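Local coordinates for protein putative fimbrium subunit Fim1C (Bacteroides uniformis, PDB 4K4K) that is a putative component of the fimbrial tip, in filamentous surface appendages that mediate bacterial cell adhesion and biofilm formation, at residues A210-G215 and D233-A238; A237-A242 and V262-E267; R12-A17 and G72-F77. One frame throughout, in Å; residues are numbered along the deposited sequence. Where two conformers were deposited one is given.

Interaction 1: A210-G215 and D233-A238; sequences AASTAG and DVNSAA
In the strand-rich fold of this fimbrillin-like protein, whose family belongs to the transthyretin clan, the turn around Thr213 packs against Val234 and Asn235 in a short 3-10 turn that follows strand 228-233. The loop carrying Thr213 links strands 202-207 and 217-222, so two inter-strand connections meet here. Thr213 does most of the work for its side. Its CB sits 3.8 Å from CG1 of Val234, with its methyl CG2 close to that same branch, and the two side chains meet at about a right angle. CG1 of Val234 lies anti to its own backbone N (chi1 175°), which turns that methyl to the threonine; Phe243 also touches both residues. On the polar side, Thr213 OG1 comes 3.4 Å from Asn235 CA and 3.5 Å from Asn235 CB. Its strongest partner lies elsewhere, in the carbonyl of Ser240, so the buried hydroxyl is satisfied from the loop beyond the 3-10 turn.

Each turn is also tied within itself. Ser212 OG accepts the amide N of Ala214 at 3.2 Å (161° at the hydrogen), an ST turn that frames Thr213. In the other segment, Asp233 O is gripped twice by one residue: Ser236 N reaches it at 3.0 Å, and Ser236 OG donates to it at 2.7 Å, lying in the carbonyl plane.

Interaction 2: A237-A242 and V262-E267; sequences AAQSKA and VSSKVE
Ala237 opens the contact by setting its CB 3.7 Å from Ser264 OG, on strand 259-268, with Trp232 touching the same methyl. Ala238 passes close by with its backbone, and Gln239 then takes over. Its N-H gives the one bond across the pair, a weak one to Ser264 OG at 3.4 Å and 154°; Gln239 CB lies equally near that oxygen. Ser264 OG is held between its own backbone N and carbonyl carbon (chi1 69°), which turns it to the loop. Gln239 then bends at chi2 (-45°), folding over the strand backbone: CG rests 3.4 Å from Ser264 O and 3.8 Å from Lys265 CA, while OE1 ends 3.8 Å from Val266 CG1. Beyond it, Ser240 and Lys241 turn elsewhere, the serine hydroxyl to Tyr251 and the lysine NZ to the carbonyl of Asn235.

The strand beneath forms a hairpin with strand 247-256, so this loop lies against the side-chain face of a strand and does not extend the sheet. With one weak N-H bond and otherwise mostly carbon contacts, the contact probably depends more on the close fit of Ala237 and the folded Gln239 chain round Ser264 than on polar pairing.

Interaction 3: R12-A17 and G72-F77; sequences RVALEA and GQTIYF
Val13 pairs with Phe77 and Leu15 with Ile75 through two nearly straight backbone bonds: Phe77 N to Val13 O at 2.8 Å, and Leu15 N to Ile75 O at 2.8 Å. Both acceptors also take a CA-H contact, Val13 O from Tyr76 CA and Ile75 O from Ala14 CA. Water 1 serves the next pair, accepting from Val13 N at 2.9 Å and donating to Phe77 O at 2.8 Å. The amide of Ile75 is taken by the hydroxyl of Tyr56.

The two bonds flank Ala14 and Tyr76 as a single beta bridge, in the pattern of an antiparallel non-hydrogen-bonded pair. The chain pieces diverge steeply, 105° apart, and the bridge holds the N-terminal segment just before it joins strand 132-150 as the parallel strand 16-18.

Arg12, bent at chi3 (-60°), lays its guanidinium over one face of the Tyr76 ring in a cation-pi stack, CZ 4.2 Å from the ring centroid with the planes 25° apart. Thr74 CG2 lies over the opposite face and also meets Ala14 CB at 3.7 Å. An alanine at Tyr76 is likely to leave the Arg12 guanidinium without its stacking surface, free to swing. Inside, Leu15 and Ile75 lie side by side pointing the same way, CD2 to CD1 at 4.1 Å, with Ile40 touching both.

Interaction 3 lies near one end of this elongated chain, with interactions 1 and 2 on the opposite side of its centre: their centres are about 46 and 44 Å from that of interaction 3, and no atoms touch. Along the sequence, interaction 3 closes before the other two open. Interactions 1 and 2 are neighbours, centres about 9 Å apart, sharing Ala237 and Ala238 in the connection from strand 228-233 to strand 247-256. Thus one loop meets the 210-215 connection first and strand 259-268 next. Strand 132-150 pairs in parallel with both 16-18, which follows residues 12-15 of interaction 3, and 247-256, hairpin partner of 259-268; the distant regions are therefore connected through that long strand.

Interaction 1: A210-G215 and D233-A238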
loop_
_atom_site.group_PDB
_atom_site.type_symbol
_atom_site.label_atom_id
_atom_site.label_comp_id
_atom_site.label_asym_id
_atom_site.label_seq_id
_atom_site.Cartn_x
_atom_site.Cartn_y
_atom_site.Cartn_z
ATOM N N ALA A 210 -12.270 4.768 2.966
ATOM C CA ALA A 210 -13.570 5.426 2.844
ATOM C C ALA A 210 -14.410 5.123 4.063
ATOM O O ALA A 210 -14.595 3.948 4.422
ATOM C CB ALA A 210 -14.301 4.962 1.580
ATOM N N ALA A 211 -14.935 6.188 4.693
ATOM C CA ALA A 211 -15.783 6.088 5.883
ATOM C C ALA A 211 -17.062 5.297 5.550
ATOM O O ALA A 211 -17.574 4.575 6.399
ATOM C CB ALA A 211 -16.129 7.482 6.400
ATOM N N SER A 212 -17.512 5.365 4.286
ATOM C CA SER A 212 -18.673 4.615 3.820
ATOM C C SER A 212 -18.461 4.064 2.416
ATOM O O SER A 212 -18.045 4.811 1.521
ATOM C CB SER A 212 -19.922 5.490 3.832
ATOM O OG SER A 212 -21.038 4.759 3.346
ATOM N N THR A 213 -18.804 2.780 2.213
ATOM C CA THR A 213 -18.747 2.128 0.895
ATOM C C THR A 213 -20.100 2.267 0.148
ATOM O O THR A 213 -20.297 1.623 -0.886
ATOM C CB THR A 213 -18.333 0.653 1.013
ATOM O OG1 THR A 213 -19.256 -0.048 1.855
ATOM C CG2 THR A 213 -16.903 0.474 1.503
ATOM N N ALA A 214 -21.020 3.126 0.647
ATOM C CA ALA A 214 -22.324 3.358 0.010
ATOM C C ALA A 214 -22.147 3.981 -1.370
ATOM O O ALA A 214 -21.319 4.878 -1.553
ATOM C CB ALA A 214 -23.204 4.248 0.884
ATOM N N GLY A 215 -22.880 3.455 -2.341
ATOM C CA GLY A 215 -22.783 3.908 -3.722
ATOM C C GLY A 215 -21.725 3.174 -4.521
ATOM O O GLY A 215 -21.663 3.328 -5.741
ATOM N N ASP A 233 -23.380 -4.532 -4.855
ATOM C CA ASP A 233 -23.137 -3.406 -3.952
ATOM C C ASP A 233 -22.165 -3.779 -2.834
ATOM O O ASP A 233 -22.445 -4.657 -2.005
ATOM C CB ASP A 233 -24.458 -2.843 -3.378
ATOM C CG ASP A 233 -25.034 -1.685 -4.196
ATOM O OD1 ASP A 233 -24.235 -0.828 -4.675
ATOM O OD2 ASP A 233 -26.279 -1.607 -4.322
ATOM N N VAL A 234 -21.003 -3.097 -2.820
ATOM C CA VAL A 234 -19.936 -3.320 -1.831
ATOM C C VAL A 234 -20.478 -3.177 -0.400
ATOM O O VAL A 234 -20.124 -3.987 0.455
ATOM C CB VAL A 234 -18.712 -2.398 -2.085
ATOM C CG1 VAL A 234 -17.649 -2.538 -0.984
ATOM C CG2 VAL A 234 -18.108 -2.686 -3.458
ATOM N N ASN A 235 -21.372 -2.207 -0.166
ATOM C CA ASN A 235 -21.948 -1.936 1.157
ATOM C C ASN A 235 -22.897 -3.071 1.647
ATOM O O ASN A 235 -23.179 -3.141 2.845
ATOM C CB ASN A 235 -22.671 -0.585 1.147
ATOM C CG ASN A 235 -22.941 -0.027 2.523
ATOM O OD1 ASN A 235 -22.040 0.451 3.225
ATOM N ND2 ASN A 235 -24.192 -0.105 2.945
ATOM N N SER A 236 -23.307 -3.995 0.757
ATOM C CA SER A 236 -24.169 -5.104 1.175
ATOM C C SER A 236 -23.356 -6.200 1.904
ATOM O O SER A 236 -23.955 -7.037 2.582
ATOM C CB SER A 236 -24.942 -5.678 -0.010
ATOM O OG SER A 236 -24.121 -6.480 -0.841
ATOM N N ALA A 237 -22.002 -6.174 1.805
ATOM C CA ALA A 237 -21.160 -7.155 2.488
ATOM C C ALA A 237 -21.070 -6.827 3.968
ATOM O O ALA A 237 -21.023 -5.646 4.340
ATOM C CB ALA A 237 -19.770 -7.206 1.877
ATOM N N ALA A 238 -21.030 -7.873 4.809
ATOM C CA ALA A 238 -20.949 -7.732 6.261
ATOM C C ALA A 238 -19.631 -7.111 6.686
ATOM O O ALA A 238 -19.625 -6.261 7.576
ATOM C CB ALA A 238 -21.112 -9.089 6.932
#

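Interaction 2: A237-A242 and V262-E267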
loop_
_atom_site.group_PDB
_atom_site.type_symbol
_atom_site.label_atom_id
_atom_site.label_comp_id
_atom_site.label_asym_id
_atom_site.label_seq_id
_atom_site.Cartn_x
_atom_site.Cartn_y
_atom_site.Cartn_z
ATOM N N ALA A 237 -22.002 -6.174 1.805
ATOM C CA ALA A 237 -21.160 -7.155 2.488
ATOM C C ALA A 237 -21.070 -6.827 3.968
ATOM O O ALA A 237 -21.023 -5.646 4.340
ATOM C CB ALA A 237 -19.770 -7.206 1.877
ATOM N N ALA A 238 -21.030 -7.873 4.809
ATOM C CA ALA A 238 -20.949 -7.732 6.261
ATOM C C ALA A 238 -19.631 -7.111 6.686
ATOM O O ALA A 238 -19.625 -6.261 7.576
ATOM C CB ALA A 238 -21.112 -9.089 6.932
ATOM N N GLN A 239 -18.521 -7.492 6.020
ATOM C CA GLN A 239 -17.191 -7.027 6.405
ATOM C C GLN A 239 -16.757 -5.692 5.773
ATOM O O GLN A 239 -15.661 -5.217 6.107
ATOM C CB GLN A 239 -16.131 -8.102 6.076
ATOM C CG GLN A 239 -16.316 -9.464 6.741
ATOM C CD GLN A 239 -16.660 -9.403 8.207
ATOM O OE1 GLN A 239 -15.979 -8.768 9.020
ATOM N NE2 GLN A 239 -17.732 -10.073 8.570
ATOM N N SER A 240 -17.570 -5.082 4.879
ATOM C CA SER A 240 -17.118 -3.844 4.234
ATOM C C SER A 240 -18.173 -2.723 4.142
ATOM O O SER A 240 -18.470 -2.242 3.054
ATOM C CB SER A 240 -16.544 -4.139 2.846
ATOM O OG SER A 240 -17.514 -4.598 1.918
ATOM N N LYS A 241 -18.664 -2.235 5.294
ATOM C CA LYS A 241 -19.561 -1.063 5.326
ATOM C C LYS A 241 -18.711 0.226 5.126
ATOM O O LYS A 241 -19.212 1.300 4.778
ATOM C CB LYS A 241 -20.343 -1.003 6.661
ATOM C CG LYS A 241 -21.238 -2.219 6.936
ATOM C CD LYS A 241 -22.469 -2.247 6.041
ATOM C CE LYS A 241 -23.229 -3.548 6.150
ATOM N NZ LYS A 241 -24.396 -3.566 5.231
ATOM N N ALA A 242 -17.415 0.073 5.327
ATOM C CA ALA A 242 -16.369 1.087 5.200
ATOM C C ALA A 242 -15.110 0.419 4.722
ATOM O O ALA A 242 -14.965 -0.797 4.881
ATOM C CB ALA A 242 -16.118 1.750 6.561
ATOM N N VAL A 262 -21.701 -13.050 -2.933
ATOM C CA VAL A 262 -20.379 -12.741 -2.434
ATOM C C VAL A 262 -20.229 -13.062 -0.958
ATOM O O VAL A 262 -21.129 -12.773 -0.166
ATOM C CB VAL A 262 -20.117 -11.223 -2.701
ATOM C CG1 VAL A 262 -18.749 -10.768 -2.204
ATOM C CG2 VAL A 262 -20.316 -10.864 -4.182
ATOM N N SER A 263 -19.075 -13.653 -0.599
ATOM C CA SER A 263 -18.670 -13.894 0.777
ATOM C C SER A 263 -17.516 -12.953 1.013
ATOM O O SER A 263 -16.705 -12.754 0.103
ATOM C CB SER A 263 -18.306 -15.356 1.030
ATOM O OG SER A 263 -17.111 -15.764 0.387
ATOM N N SER A 264 -17.470 -12.320 2.190
ATOM C CA SER A 264 -16.407 -11.354 2.425
ATOM C C SER A 264 -15.657 -11.625 3.711
ATOM O O SER A 264 -16.216 -12.168 4.664
ATOM C CB SER A 264 -16.993 -9.947 2.468
ATOM O OG SER A 264 -17.794 -9.795 3.629
ATOM N N LYS A 265 -14.386 -11.211 3.729
ATOM C CA LYS A 265 -13.507 -11.301 4.897
ATOM C C LYS A 265 -12.664 -10.062 4.916
ATOM O O LYS A 265 -12.303 -9.566 3.845
ATOM C CB LYS A 265 -12.596 -12.546 4.827
ATOM C CG LYS A 265 -13.286 -13.878 5.109
ATOM C CD LYS A 265 -12.425 -15.078 4.693
ATOM C CE LYS A 265 -11.393 -15.493 5.722
ATOM N NZ LYS A 265 -10.557 -16.627 5.243
ATOM N N VAL A 266 -12.333 -9.565 6.115
ATOM C CA VAL A 266 -11.419 -8.427 6.242
ATOM C C VAL A 266 -10.286 -8.912 7.127
ATOM O O VAL A 266 -10.524 -9.648 8.096
ATOM C CB VAL A 266 -12.069 -7.093 6.724
ATOM C CG1 VAL A 266 -12.655 -7.201 8.133
ATOM C CG2 VAL A 266 -11.079 -5.930 6.636
ATOM N N GLU A 267 -9.050 -8.534 6.772
ATOM C CA GLU A 267 -7.839 -8.937 7.477
ATOM C C GLU A 267 -6.898 -7.758 7.579
ATOM O O GLU A 267 -6.965 -6.869 6.722
ATOM C CB GLU A 267 -7.138 -10.077 6.700
ATOM C CG GLU A 267 -7.861 -11.419 6.676
ATOM C CD GLU A 267 -7.231 -12.509 5.826
ATOM O OE1 GLU A 267 -6.128 -12.286 5.276
ATOM O OE2 GLU A 267 -7.868 -13.577 5.673
#

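Interaction 3: R12-A17 and G72-F77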
loop_
_atom_site.group_PDB
_atom_site.type_symbol
_atom_site.label_atom_id
_atom_site.label_comp_id
_atom_site.label_asym_id
_atom_site.label_seq_id
_atom_site.Cartn_x
_atom_site.Cartn_y
_atom_site.Cartn_z
ATOM N N ARG A 12 32.865 7.576 12.377
ATOM C CA ARG A 12 31.477 7.999 12.175
ATOM C C ARG A 12 30.551 6.774 12.224
ATOM O O ARG A 12 30.931 5.703 11.766
ATOM C CB ARG A 12 31.333 8.771 10.859
ATOM C CG ARG A 12 32.206 10.047 10.823
ATOM C CD ARG A 12 32.017 10.827 9.531
ATOM N NE ARG A 12 32.385 10.021 8.366
ATOM C CZ ARG A 12 31.847 10.149 7.155
ATOM N NH1 ARG A 12 30.918 11.073 6.924
ATOM N NH2 ARG A 12 32.233 9.354 6.168
ATOM N N VAL A 13 29.364 6.917 12.833
ATOM C CA VAL A 13 28.475 5.784 12.987
ATOM C C VAL A 13 27.270 5.975 12.094
ATOM O O VAL A 13 26.482 6.890 12.308
ATOM C CB VAL A 13 28.074 5.556 14.477
ATOM C CG1 VAL A 13 27.121 4.370 14.606
ATOM C CG2 VAL A 13 29.309 5.339 15.360
ATOM N N ALA A 14 27.146 5.102 11.080
ATOM C CA ALA A 14 26.059 5.149 10.143
ATOM C C ALA A 14 24.824 4.440 10.687
ATOM O O ALA A 14 24.926 3.464 11.433
ATOM C CB ALA A 14 26.497 4.495 8.843
ATOM N N LEU A 15 23.664 4.874 10.231
ATOM C CA LEU A 15 22.412 4.192 10.531
ATOM C C LEU A 15 22.458 2.744 9.992
ATOM O O LEU A 15 22.890 2.515 8.851
ATOM C CB LEU A 15 21.266 4.959 9.845
ATOM C CG LEU A 15 19.891 4.263 9.834
ATOM C CD1 LEU A 15 19.311 4.170 11.257
ATOM C CD2 LEU A 15 18.937 5.021 8.918
ATOM N N GLU A 16 21.998 1.773 10.794
ATOM C CA GLU A 16 21.901 0.382 10.347
ATOM C C GLU A 16 20.401 0.075 10.259
ATOM O O GLU A 16 19.770 -0.267 11.270
ATOM C CB GLU A 16 22.635 -0.582 11.284
ATOM C CG GLU A 16 24.141 -0.346 11.336
ATOM C CD GLU A 16 24.920 -1.205 12.318
ATOM O OE1 GLU A 16 24.351 -2.177 12.868
ATOM O OE2 GLU A 16 26.115 -0.896 12.535
ATOM N N ALA A 17 19.837 0.235 9.064
ATOM C CA ALA A 17 18.403 0.099 8.852
ATOM C C ALA A 17 17.999 -1.264 8.369
ATOM O O ALA A 17 18.599 -1.792 7.437
ATOM C CB ALA A 17 17.920 1.147 7.846
ATOM N N GLY A 72 26.034 8.768 -1.245
ATOM C CA GLY A 72 25.907 10.135 -0.761
ATOM C C GLY A 72 24.670 10.408 0.086
ATOM O O GLY A 72 24.423 11.565 0.453
ATOM N N GLN A 73 23.869 9.354 0.410
ATOM C CA GLN A 73 22.605 9.454 1.164
ATOM C C GLN A 73 22.729 8.933 2.605
ATOM O O GLN A 73 21.761 8.999 3.356
ATOM C CB GLN A 73 21.498 8.657 0.436
ATOM C CG GLN A 73 21.165 9.152 -0.988
ATOM C CD GLN A 73 20.462 10.489 -0.989
ATOM O OE1 GLN A 73 19.340 10.629 -0.495
ATOM N NE2 GLN A 73 21.122 11.510 -1.510
ATOM N N THR A 74 23.894 8.371 2.972
ATOM C CA THR A 74 24.089 7.766 4.296
ATOM C C THR A 74 23.760 8.751 5.436
ATOM O O THR A 74 24.246 9.899 5.478
ATOM C CB THR A 74 25.525 7.205 4.456
ATOM O OG1 THR A 74 25.800 6.293 3.412
ATOM C CG2 THR A 74 25.709 6.462 5.769
ATOM N N ILE A 75 22.928 8.275 6.363
ATOM C CA ILE A 75 22.596 9.003 7.577
ATOM C C ILE A 75 23.595 8.597 8.646
ATOM O O ILE A 75 23.765 7.388 8.899
ATOM C CB ILE A 75 21.148 8.726 8.034
ATOM C CG1 ILE A 75 20.120 9.337 7.059
ATOM C CG2 ILE A 75 20.937 9.278 9.481
ATOM C CD1 ILE A 75 18.686 8.731 7.261
ATOM N N TYR A 76 24.232 9.587 9.271
ATOM C CA TYR A 76 25.174 9.348 10.379
ATOM C C TYR A 76 24.615 9.879 11.658
ATOM O O TYR A 76 24.059 10.980 11.681
ATOM C CB TYR A 76 26.537 10.019 10.127
ATOM C CG TYR A 76 27.268 9.420 8.954
ATOM C CD1 TYR A 76 28.049 8.273 9.102
ATOM C CD2 TYR A 76 27.150 9.972 7.681
ATOM C CE1 TYR A 76 28.703 7.695 8.009
ATOM C CE2 TYR A 76 27.787 9.400 6.584
ATOM C CZ TYR A 76 28.582 8.276 6.755
ATOM O OH TYR A 76 29.197 7.732 5.653
ATOM N N PHE A 77 24.815 9.122 12.751
ATOM C CA PHE A 77 24.361 9.581 14.066
ATOM C C PHE A 77 25.191 10.760 14.559
ATOM O O PHE A 77 26.383 10.828 14.217
ATOM C CB PHE A 77 24.435 8.437 15.066
ATOM C CG PHE A 77 23.228 7.536 14.962
ATOM C CD1 PHE A 77 22.084 7.792 15.712
ATOM C CD2 PHE A 77 23.240 6.425 14.126
ATOM C CE1 PHE A 77 20.972 6.948 15.636
ATOM C CE2 PHE A 77 22.114 5.607 14.010
ATOM C CZ PHE A 77 20.986 5.873 14.771
HETATM O O HOH W 1 28.773 9.456 14.026
#